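Local structure of B-agarase (Agarivorans gilvus, 5Z6P) at residues 595-598 / 599-603; 654-657 / 658-662. The protein is a glycoside hydrolase of family 50 with agarase activity, which probably cleaves beta-galactosidic linkages in agarose chains. All blocks are in the same frame, centred on the assembly; numbering follows the deposited sequence.

Interaction 1 of 2, residues 595-598 / 599-603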
loop_
_atom_site.group_PDB
_atom_site.type_symbol
_atom_site.label_atom_id
_atom_site.label_comp_id
_atom_site.label_asym_id
_atom_site.label_seq_id
_atom_site.Cartn_x
_atom_site.Cartn_y
_atom_site.Cartn_z
ATOM N N ALA A 595 -10.459 -7.564 -19.505
ATOM C CA ALA A 595 -9.313 -6.737 -19.192
ATOM C C ALA A 595 -8.581 -6.291 -20.453
ATOM O O ALA A 595 -8.146 -5.152 -20.533
ATOM C CB ALA A 595 -8.363 -7.470 -18.259
ATOM N N SER A 596 -8.457 -7.169 -21.444
ATOM C CA SER A 596 -7.719 -6.799 -22.666
ATOM C C SER A 596 -8.316 -5.564 -23.339
ATOM O O SER A 596 -7.584 -4.709 -23.839
ATOM C CB SER A 596 -7.677 -7.964 -23.663
ATOM O OG SER A 596 -6.955 -9.058 -23.139
ATOM N N GLU A 597 -9.646 -5.464 -23.339
ATOM C CA GLU A 597 -10.300 -4.302 -23.921
ATOM C C GLU A 597 -10.101 -3.037 -23.082
ATOM O O GLU A 597 -9.979 -1.972 -23.638
ATOM C CB GLU A 597 -11.801 -4.551 -24.110
ATOM C CG GLU A 597 -12.523 -3.450 -24.894
ATOM C CD GLU A 597 -12.175 -3.418 -26.397
ATOM O OE1 GLU A 597 -11.364 -4.237 -26.870
ATOM O OE2 GLU A 597 -12.721 -2.562 -27.112
ATOM N N TYR A 598 -10.089 -3.144 -21.754
ATOM C CA TYR A 598 -9.743 -1.974 -20.947
ATOM C C TYR A 598 -8.355 -1.451 -21.378
ATOM O O TYR A 598 -8.181 -0.280 -21.681
ATOM C CB TYR A 598 -9.749 -2.295 -19.444
ATOM C CG TYR A 598 -9.068 -1.229 -18.576
ATOM C CD1 TYR A 598 -9.771 -0.132 -18.097
ATOM C CD2 TYR A 598 -7.720 -1.337 -18.242
ATOM C CE1 TYR A 598 -9.135 0.852 -17.301
ATOM C CE2 TYR A 598 -7.083 -0.388 -17.465
ATOM C CZ TYR A 598 -7.784 0.709 -16.991
ATOM O OH TYR A 598 -7.115 1.638 -16.231
ATOM N N PHE A 599 -7.371 -2.341 -21.419
ATOM C CA PHE A 599 -6.017 -1.905 -21.712
ATOM C C PHE A 599 -5.885 -1.425 -23.154
ATOM O O PHE A 599 -5.119 -0.500 -23.414
ATOM C CB PHE A 599 -5.015 -3.019 -21.394
ATOM C CG PHE A 599 -4.860 -3.287 -19.913
ATOM C CD1 PHE A 599 -4.282 -2.339 -19.078
ATOM C CD2 PHE A 599 -5.282 -4.484 -19.361
ATOM C CE1 PHE A 599 -4.132 -2.576 -17.713
ATOM C CE2 PHE A 599 -5.154 -4.723 -17.991
ATOM C CZ PHE A 599 -4.568 -3.755 -17.168
ATOM N N ARG A 600 -6.655 -2.019 -24.070
ATOM C CA ARG A 600 -6.626 -1.621 -25.484
ATOM C C ARG A 600 -7.154 -0.206 -25.656
ATOM O O ARG A 600 -6.547 0.614 -26.355
ATOM C CB ARG A 600 -7.441 -2.600 -26.372
ATOM C CG ARG A 600 -7.325 -2.348 -27.895
ATOM C CD ARG A 600 -8.185 -3.329 -28.779
ATOM N NE ARG A 600 -9.570 -2.870 -28.825
ATOM C CZ ARG A 600 -10.065 -2.043 -29.741
ATOM N NH1 ARG A 600 -9.311 -1.603 -30.738
ATOM N NH2 ARG A 600 -11.327 -1.662 -29.663
ATOM N N VAL A 601 -8.285 0.087 -25.014
ATOM C CA VAL A 601 -8.915 1.395 -25.186
ATOM C C VAL A 601 -8.028 2.493 -24.584
ATOM O O VAL A 601 -7.771 3.507 -25.232
ATOM C CB VAL A 601 -10.330 1.453 -24.564
ATOM C CG1 VAL A 601 -10.843 2.860 -24.569
ATOM C CG2 VAL A 601 -11.301 0.525 -25.331
ATOM N N VAL A 602 -7.531 2.268 -23.372
ATOM C CA VAL A 602 -6.644 3.233 -22.733
ATOM C C VAL A 602 -5.383 3.447 -23.574
ATOM O O VAL A 602 -5.019 4.571 -23.832
ATOM C CB VAL A 602 -6.230 2.813 -21.310
ATOM C CG1 VAL A 602 -5.171 3.788 -20.757
ATOM C CG2 VAL A 602 -7.446 2.748 -20.378
ATOM N N LYS A 603 -4.731 2.374 -24.005
ATOM C CA LYS A 603 -3.547 2.511 -24.867
ATOM C C LYS A 603 -3.861 3.395 -26.081
ATOM O O LYS A 603 -3.127 4.333 -26.399
ATOM C CB LYS A 603 -3.043 1.132 -25.327
ATOM C CG LYS A 603 -1.777 1.162 -26.159
ATOM C CD LYS A 603 -1.612 -0.119 -26.958
ATOM C CE LYS A 603 -0.341 -0.109 -27.817
ATOM N NZ LYS A 603 0.753 -0.970 -27.260
#
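The carbonyl oxygens of Ala595, Ser596, Glu597 and Tyr598 accept hydrogen bonds from the backbone N of Phe599, Arg600, Val601 and Val602, four successive i to i+4 bonds of an unbroken alpha helix in which Val602 N to Tyr598 O (3.1 Å) is close to straight. Outside this backbone, Arg600 takes hold of Glu597 side-on in an i to i+3 salt bridge. Its NE lies 3.0 Å from Glu597 OE1 and meets that oxygen from above the carboxylate plane, whereas NH2 reaches Glu597 OE2 on the syn side, also at 3.0 Å. Both oxygens lie near the guanidinium plane, yet the two flat groups are twisted 36° apart, and a bend in the arginine at chi3 (81°) brings its edge alongside the acid. Elsewhere on the helix, Tyr598 turns a ring edge toward the face of Phe599 in a T-shaped stack, with CD2 of Tyr598 above the centre of the phenylalanine ring and the planes at 82°. Val602 CG2 lies over one face of Tyr598, offset toward the rim, in a CH-pi contact. The tyrosine hydroxyl is hydrogen-bonded to Asp507 OD2, and Trp512 meets both aromatic rings. Helix 581-609 is thus wedged among its neighbours: Ala595 and Phe599 lean on helix 627-634, Val601 and Val602 on Phe480 of helix 478-495, and Phe599 and Val602 on Tyr615 of strand 614-615.

Interaction 2 of 2, residues 654-657 / 658-662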
loop_
_atom_site.group_PDB
_atom_site.type_symbol
_atom_site.label_atom_id
_atom_site.label_comp_id
_atom_site.label_asym_id
_atom_site.label_seq_id
_atom_site.Cartn_x
_atom_site.Cartn_y
_atom_site.Cartn_z
ATOM N N TRP A 654 7.084 -14.022 -7.715
ATOM C CA TRP A 654 7.493 -13.333 -8.929
ATOM C C TRP A 654 8.013 -14.278 -10.051
ATOM O O TRP A 654 8.535 -13.803 -11.062
ATOM C CB TRP A 654 8.531 -12.260 -8.572
ATOM C CG TRP A 654 7.895 -11.145 -7.788
ATOM C CD1 TRP A 654 7.947 -10.949 -6.438
ATOM C CD2 TRP A 654 7.060 -10.105 -8.311
ATOM N NE1 TRP A 654 7.212 -9.837 -6.089
ATOM C CE2 TRP A 654 6.657 -9.302 -7.219
ATOM C CE3 TRP A 654 6.626 -9.762 -9.598
ATOM C CZ2 TRP A 654 5.832 -8.181 -7.378
ATOM C CZ3 TRP A 654 5.814 -8.650 -9.750
ATOM C CH2 TRP A 654 5.435 -7.870 -8.648
ATOM N N SER A 655 7.815 -15.593 -9.870
ATOM C CA SER A 655 8.114 -16.648 -10.873
ATOM C C SER A 655 7.605 -16.394 -12.288
ATOM O O SER A 655 8.277 -16.706 -13.261
ATOM C CB SER A 655 7.521 -17.984 -10.423
ATOM O OG SER A 655 8.488 -18.744 -9.761
ATOM N N PHE A 656 6.406 -15.831 -12.373
ATOM C CA PHE A 656 5.692 -15.631 -13.619
ATOM C C PHE A 656 6.339 -14.627 -14.559
ATOM O O PHE A 656 5.996 -14.580 -15.737
ATOM C CB PHE A 656 4.261 -15.171 -13.314
ATOM C CG PHE A 656 4.172 -13.736 -12.855
ATOM C CD1 PHE A 656 4.265 -13.418 -11.506
ATOM C CD2 PHE A 656 4.000 -12.707 -13.775
ATOM C CE1 PHE A 656 4.188 -12.102 -11.081
ATOM C CE2 PHE A 656 3.918 -11.393 -13.361
ATOM C CZ PHE A 656 4.007 -11.090 -12.003
ATOM N N LEU A 657 7.240 -13.800 -14.034
ATOM C CA LEU A 657 7.815 -12.688 -14.787
ATOM C C LEU A 657 8.437 -13.119 -16.113
ATOM O O LEU A 657 8.286 -12.431 -17.124
ATOM C CB LEU A 657 8.867 -11.956 -13.942
ATOM C CG LEU A 657 8.326 -11.030 -12.834
ATOM C CD1 LEU A 657 9.470 -10.508 -11.979
ATOM C CD2 LEU A 657 7.484 -9.867 -13.393
ATOM N N ALA A 658 9.122 -14.260 -16.102
ATOM C CA ALA A 658 9.799 -14.758 -17.300
ATOM C C ALA A 658 8.842 -15.037 -18.464
ATOM O O ALA A 658 9.099 -14.632 -19.587
ATOM C CB ALA A 658 10.589 -16.010 -16.965
ATOM N N ASP A 659 7.742 -15.721 -18.173
ATOM C CA ASP A 659 6.732 -16.039 -19.167
ATOM C C ASP A 659 6.107 -14.811 -19.798
ATOM O O ASP A 659 5.761 -14.832 -20.965
ATOM C CB ASP A 659 5.627 -16.880 -18.545
ATOM C CG ASP A 659 6.130 -18.179 -18.005
ATOM O OD1 ASP A 659 6.980 -18.787 -18.671
ATOM O OD2 ASP A 659 5.674 -18.593 -16.919
ATOM N N ILE A 660 5.949 -13.748 -19.013
ATOM C CA ILE A 660 5.358 -12.505 -19.499
ATOM C C ILE A 660 6.394 -11.729 -20.298
ATOM O O ILE A 660 6.094 -11.184 -21.354
ATOM C CB ILE A 660 4.835 -11.631 -18.324
ATOM C CG1 ILE A 660 3.780 -12.384 -17.506
ATOM C CG2 ILE A 660 4.331 -10.299 -18.812
ATOM C CD1 ILE A 660 2.560 -12.810 -18.294
ATOM N N ASP A 661 7.618 -11.703 -19.769
ATOM C CA ASP A 661 8.768 -11.058 -20.396
ATOM C C ASP A 661 8.469 -9.633 -20.842
ATOM O O ASP A 661 8.702 -9.255 -21.993
ATOM C CB ASP A 661 9.285 -11.897 -21.588
ATOM C CG ASP A 661 10.571 -11.323 -22.198
ATOM O OD1 ASP A 661 11.320 -10.640 -21.476
ATOM O OD2 ASP A 661 10.807 -11.512 -23.406
ATOM N N MET A 662 7.946 -8.846 -19.904
ATOM C CA MET A 662 7.709 -7.423 -20.103
ATOM C C MET A 662 8.591 -6.627 -19.140
ATOM O O MET A 662 8.834 -7.081 -18.026
ATOM C CB MET A 662 6.219 -7.070 -19.870
ATOM C CG MET A 662 5.281 -7.510 -20.993
ATOM S SD MET A 662 5.491 -6.517 -22.464
ATOM C CE MET A 662 4.655 -5.014 -21.965
HETATM O O HOH W 1 10.697 -14.814 -13.463
HETATM O O HOH W 2 7.541 -9.516 -17.101
#
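Phe656 and Ile660, four residues apart, meet obliquely: CG1 of the isoleucine comes up to the edge of the phenyl ring, near its plane, and stands 3.8 Å from Phe656 CD2. The ring is placed there by a chi1 of 74°, which sets CG between the backbone N and the carbonyl carbon. Ile660 CG1 also lies 3.6 Å from Phe656 O, so the isoleucine packs against backbone as well as ring, while its side chain touches Val630, Arg631 and Ala634 of helix 627-634. Residues 654-657 form a type I beta turn that runs into the single-turn helix 657-660, ahead of strand 664-668. Asp661, with positive phi, is the first residue to leave helical geometry, though its N still donates a 2.8 Å bond to Leu657 O; the bonds from Ile660 N to Phe656 O and Leu657 O are weak. Leu657 O also accepts a hydrogen bond from a water, 3.0 Å away, that in turn accepts one from Met662 N, bridging the first helical residue to the backbone beyond the helix end. A second water receives a weak bond from Ala658 N and donates to Ser655 O in the preceding turn. Past the helix, the carboxylate of Asp661 is hydrogen-bonded through OD1 to Trp290 NE1.

How the interactions relate
Helix 627-634 is an element that both contacts touch: Ala595, Ser596 and Phe599 of interaction 1 rest on its Val629, Ala632 and Ala633, and Met662 of interaction 2 joins Ile660 against its Ala634. The two contacts do not touch each other: their centres are about 20 Å apart, and their nearest atoms about 8 Å. In the chain, 595-603 comes first, within the long helix 581-609 and in a largely buried contact, followed by helix 627-634, strand 640-643 and then the surface segment 654-662. Both lie within the beta-galactosidase-like family region, whose relationship to Glyco_hydro_42 is consistent with a (beta/alpha)8-barrel catalytic domain.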